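Local atomic coordinates of dehydratase, IlvD/Edd family (Caulobacter crescentus, PDB entry 5OYN), a protein that catalyses the dehydration of D-xylonate to 2-dehydro-3-deoxy-D-arabinonate in D-xylose breakdown, and also dehydrates D-gluconate, using a [2Fe-2S] cluster and magnesium. Residues L342-L351 and T362-R370. Residues are numbered along the deposited sequence; the frame is centred on the assembly and turned at random.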
loop_
_atom_site.group_PDB
_atom_site.type_symbol
_atom_site.label_atom_id
_atom_site.label_comp_id
_atom_site.label_asym_id
_atom_site.label_seq_id
_atom_site.Cartn_x
_atom_site.Cartn_y
_atom_site.Cartn_z
ATOM N N LEU A 342 -18.654 -8.216 31.179
ATOM C CA LEU A 342 -18.120 -7.568 32.371
ATOM C C LEU A 342 -19.221 -6.877 33.169
ATOM O O LEU A 342 -19.173 -6.841 34.403
ATOM C CB LEU A 342 -17.027 -6.570 31.974
ATOM C CG LEU A 342 -15.735 -7.252 31.521
ATOM C CD1 LEU A 342 -14.749 -6.248 30.994
ATOM C CD2 LEU A 342 -15.104 -8.105 32.638
ATOM N N TRP A 343 -20.214 -6.312 32.482
ATOM C CA TRP A 343 -21.304 -5.641 33.179
ATOM C C TRP A 343 -22.061 -6.625 34.052
ATOM O O TRP A 343 -22.281 -6.379 35.244
ATOM C CB TRP A 343 -22.232 -4.994 32.159
ATOM C CG TRP A 343 -23.396 -4.231 32.722
ATOM C CD1 TRP A 343 -23.463 -2.883 32.954
ATOM C CD2 TRP A 343 -24.682 -4.761 33.067
ATOM N NE1 TRP A 343 -24.709 -2.547 33.435
ATOM C CE2 TRP A 343 -25.473 -3.684 33.516
ATOM C CE3 TRP A 343 -25.236 -6.044 33.055
ATOM C CZ2 TRP A 343 -26.788 -3.853 33.947
ATOM C CZ3 TRP A 343 -26.538 -6.207 33.486
ATOM C CH2 TRP A 343 -27.300 -5.117 33.921
ATOM N N GLU A 344 -22.471 -7.746 33.454
ATOM C CA GLU A 344 -23.094 -8.847 34.176
ATOM C C GLU A 344 -22.323 -9.158 35.453
ATOM O O GLU A 344 -22.896 -9.188 36.546
ATOM C CB GLU A 344 -23.158 -10.066 33.247
ATOM C CG GLU A 344 -24.362 -10.968 33.389
ATOM C CD GLU A 344 -25.701 -10.282 33.137
ATOM O OE1 GLU A 344 -25.813 -9.469 32.201
ATOM O OE2 GLU A 344 -26.659 -10.575 33.889
ATOM N N LEU A 345 -21.007 -9.339 35.336
ATOM C CA LEU A 345 -20.193 -9.663 36.505
ATOM C C LEU A 345 -20.197 -8.520 37.514
ATOM O O LEU A 345 -20.435 -8.733 38.713
ATOM C CB LEU A 345 -18.765 -10.000 36.072
ATOM C CG LEU A 345 -18.601 -11.391 35.461
ATOM C CD1 LEU A 345 -17.311 -11.480 34.674
ATOM C CD2 LEU A 345 -18.675 -12.493 36.532
ATOM N N LEU A 346 -19.940 -7.297 37.043
ATOM C CA LEU A 346 -19.894 -6.140 37.932
ATOM C C LEU A 346 -21.155 -6.039 38.788
ATOM O O LEU A 346 -21.085 -5.687 39.973
ATOM C CB LEU A 346 -19.698 -4.870 37.105
ATOM C CG LEU A 346 -19.699 -3.549 37.854
ATOM C CD1 LEU A 346 -18.300 -3.277 38.358
ATOM C CD2 LEU A 346 -20.188 -2.419 36.962
ATOM N N GLN A 347 -22.314 -6.374 38.210
ATOM C CA GLN A 347 -23.572 -6.292 38.944
ATOM C C GLN A 347 -23.645 -7.296 40.097
ATOM O O GLN A 347 -24.402 -7.075 41.050
ATOM C CB GLN A 347 -24.750 -6.508 37.993
ATOM C CG GLN A 347 -24.922 -5.455 36.908
ATOM C CD GLN A 347 -24.898 -4.032 37.433
ATOM O OE1 GLN A 347 -23.829 -3.451 37.631
ATOM N NE2 GLN A 347 -26.084 -3.453 37.645
ATOM N N GLN A 348 -22.904 -8.407 40.029
ATOM C CA GLN A 348 -22.887 -9.391 41.109
ATOM C C GLN A 348 -21.656 -9.262 41.995
ATOM O O GLN A 348 -21.299 -10.222 42.685
ATOM C CB GLN A 348 -22.954 -10.819 40.568
ATOM C CG GLN A 348 -23.950 -11.024 39.484
ATOM C CD GLN A 348 -25.344 -10.868 39.981
ATOM O OE1 GLN A 348 -25.748 -11.539 40.933
ATOM N NE2 GLN A 348 -26.101 -9.977 39.354
ATOM N N GLY A 349 -20.983 -8.117 41.964
ATOM C CA GLY A 349 -19.850 -7.895 42.840
ATOM C C GLY A 349 -18.650 -8.787 42.607
ATOM O O GLY A 349 -17.753 -8.827 43.459
ATOM N N ARG A 350 -18.590 -9.496 41.473
ATOM C CA ARG A 350 -17.419 -10.296 41.126
ATOM C C ARG A 350 -16.328 -9.504 40.390
ATOM O O ARG A 350 -15.351 -10.105 39.936
ATOM C CB ARG A 350 -17.826 -11.496 40.284
ATOM C CG ARG A 350 -19.106 -12.143 40.731
ATOM C CD ARG A 350 -18.895 -12.987 41.972
ATOM N NE ARG A 350 -17.678 -13.802 41.939
ATOM C CZ ARG A 350 -17.680 -15.136 41.940
ATOM N NH1 ARG A 350 -18.835 -15.803 41.947
ATOM N NH2 ARG A 350 -16.527 -15.808 41.925
ATOM N N LEU A 351 -16.454 -8.183 40.278
ATOM C CA LEU A 351 -15.443 -7.357 39.627
ATOM C C LEU A 351 -14.955 -6.272 40.574
ATOM O O LEU A 351 -15.757 -5.651 41.279
ATOM C CB LEU A 351 -15.993 -6.670 38.364
ATOM C CG LEU A 351 -15.961 -7.375 37.018
ATOM C CD1 LEU A 351 -16.065 -6.335 35.911
ATOM C CD2 LEU A 351 -14.714 -8.231 36.876
ATOM N N THR A 362 -12.514 4.383 35.273
ATOM C CA THR A 362 -12.389 3.124 35.994
ATOM C C THR A 362 -13.237 2.067 35.304
ATOM O O THR A 362 -14.174 2.388 34.567
ATOM C CB THR A 362 -12.803 3.269 37.467
ATOM O OG1 THR A 362 -14.161 3.722 37.559
ATOM C CG2 THR A 362 -11.909 4.266 38.167
ATOM N N MET A 363 -12.882 0.798 35.539
ATOM C CA MET A 363 -13.648 -0.294 34.946
ATOM C C MET A 363 -15.141 -0.058 35.109
ATOM O O MET A 363 -15.882 -0.011 34.120
ATOM C CB MET A 363 -13.249 -1.636 35.559
ATOM C CG MET A 363 -13.747 -2.843 34.746
ATOM S SD MET A 363 -13.007 -3.025 33.087
ATOM C CE MET A 363 -14.462 -2.817 32.113
ATOM N N SER A 364 -15.592 0.156 36.349
ATOM C CA SER A 364 -17.009 0.417 36.591
ATOM C C SER A 364 -17.519 1.583 35.752
ATOM O O SER A 364 -18.603 1.507 35.163
ATOM C CB SER A 364 -17.257 0.699 38.073
ATOM O OG SER A 364 -18.450 1.459 38.232
ATOM N N GLU A 365 -16.763 2.684 35.706
ATOM C CA GLU A 365 -17.191 3.829 34.912
ATOM C C GLU A 365 -17.325 3.448 33.441
ATOM O O GLU A 365 -18.278 3.867 32.771
ATOM C CB GLU A 365 -16.214 4.996 35.093
ATOM C CG GLU A 365 -16.446 5.823 36.368
ATOM C CD GLU A 365 -15.308 6.813 36.675
ATOM O OE1 GLU A 365 -14.120 6.502 36.412
ATOM O OE2 GLU A 365 -15.603 7.911 37.200
ATOM N N ASN A 366 -16.398 2.616 32.936
ATOM C CA ASN A 366 -16.461 2.164 31.543
ATOM C C ASN A 366 -17.721 1.357 31.281
ATOM O O ASN A 366 -18.298 1.426 30.188
ATOM C CB ASN A 366 -15.235 1.312 31.196
ATOM C CG ASN A 366 -13.967 2.114 31.152
ATOM O OD1 ASN A 366 -14.013 3.330 30.985
ATOM N ND2 ASN A 366 -12.822 1.449 31.325
ATOM N N LEU A 367 -18.159 0.585 32.275
ATOM C CA LEU A 367 -19.193 -0.423 32.086
ATOM C C LEU A 367 -20.607 0.121 32.197
ATOM O O LEU A 367 -21.554 -0.616 31.905
ATOM C CB LEU A 367 -18.992 -1.548 33.096
ATOM C CG LEU A 367 -17.793 -2.399 32.720
ATOM C CD1 LEU A 367 -17.526 -3.485 33.722
ATOM C CD2 LEU A 367 -18.062 -2.988 31.376
ATOM N N GLN A 368 -20.781 1.374 32.602
ATOM C CA GLN A 368 -22.125 1.926 32.709
ATOM C C GLN A 368 -22.792 1.943 31.343
ATOM O O GLN A 368 -22.239 2.475 30.373
ATOM C CB GLN A 368 -22.084 3.332 33.302
ATOM C CG GLN A 368 -21.579 3.348 34.744
ATOM C CD GLN A 368 -22.256 2.285 35.609
ATOM O OE1 GLN A 368 -21.589 1.387 36.156
ATOM N NE2 GLN A 368 -23.590 2.370 35.720
ATOM N N GLY A 369 -23.973 1.332 31.262
ATOM C CA GLY A 369 -24.721 1.275 30.030
ATOM C C GLY A 369 -24.501 0.019 29.225
ATOM O O GLY A 369 -25.231 -0.207 28.254
ATOM N N ARG A 370 -23.557 -0.829 29.622
ATOM C CA ARG A 370 -23.137 -1.959 28.806
ATOM C C ARG A 370 -23.981 -3.215 29.007
ATOM O O ARG A 370 -23.514 -4.311 28.680
ATOM C CB ARG A 370 -21.667 -2.292 29.078
ATOM C CG ARG A 370 -20.664 -1.250 28.563
ATOM C CD ARG A 370 -21.151 -0.542 27.326
ATOM N NE ARG A 370 -20.148 0.409 26.856
ATOM C CZ ARG A 370 -19.515 0.329 25.683
ATOM N NH1 ARG A 370 -19.774 -0.667 24.841
ATOM N NH2 ARG A 370 -18.608 1.241 25.364
HETATM O O HOH W 1 -25.678 0.385 34.044
#
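The indole of W343 lies against the type II turn L367-R370 and reaches its backbone through a water rather than by a direct hydrogen bond. Its NE1 donates to the water (3.1 Å), which also accepts a long, weak bond from G369 N. At the ring edge CD1 meets L367 O, which stands near the ring plane and accepts the turn-closing bond from R370 N (3.0 Å). R370 C lies over one ring face. CG anti to the backbone N (chi1 -179°) sets the five-membered side of the indole against the turn. With W343 cut back to alanine, the water would probably lose its indole donor, and R370 C and L367 O the ring atoms CG and CD1 packed on them. Deeper in, L367 is the apolar centre: its CD1 meets L342 CB at 3.6 Å and L351 CD1 at 3.9 Å, while L346 CD2 approaches its CB. L342 CD1 touches M363 CE (3.6 Å), the side chains crossing nearly at right angles. T362 and E365 form a capping box that starts helix 363-367. Away from the cluster and magnesium sites, the contact joins helices 337-347 and 363-367, their segment axes 10.2 Å apart at -120°; L342 and L345 pack on L279, A278 and A282 of helix 270-282, where L351 touches N275.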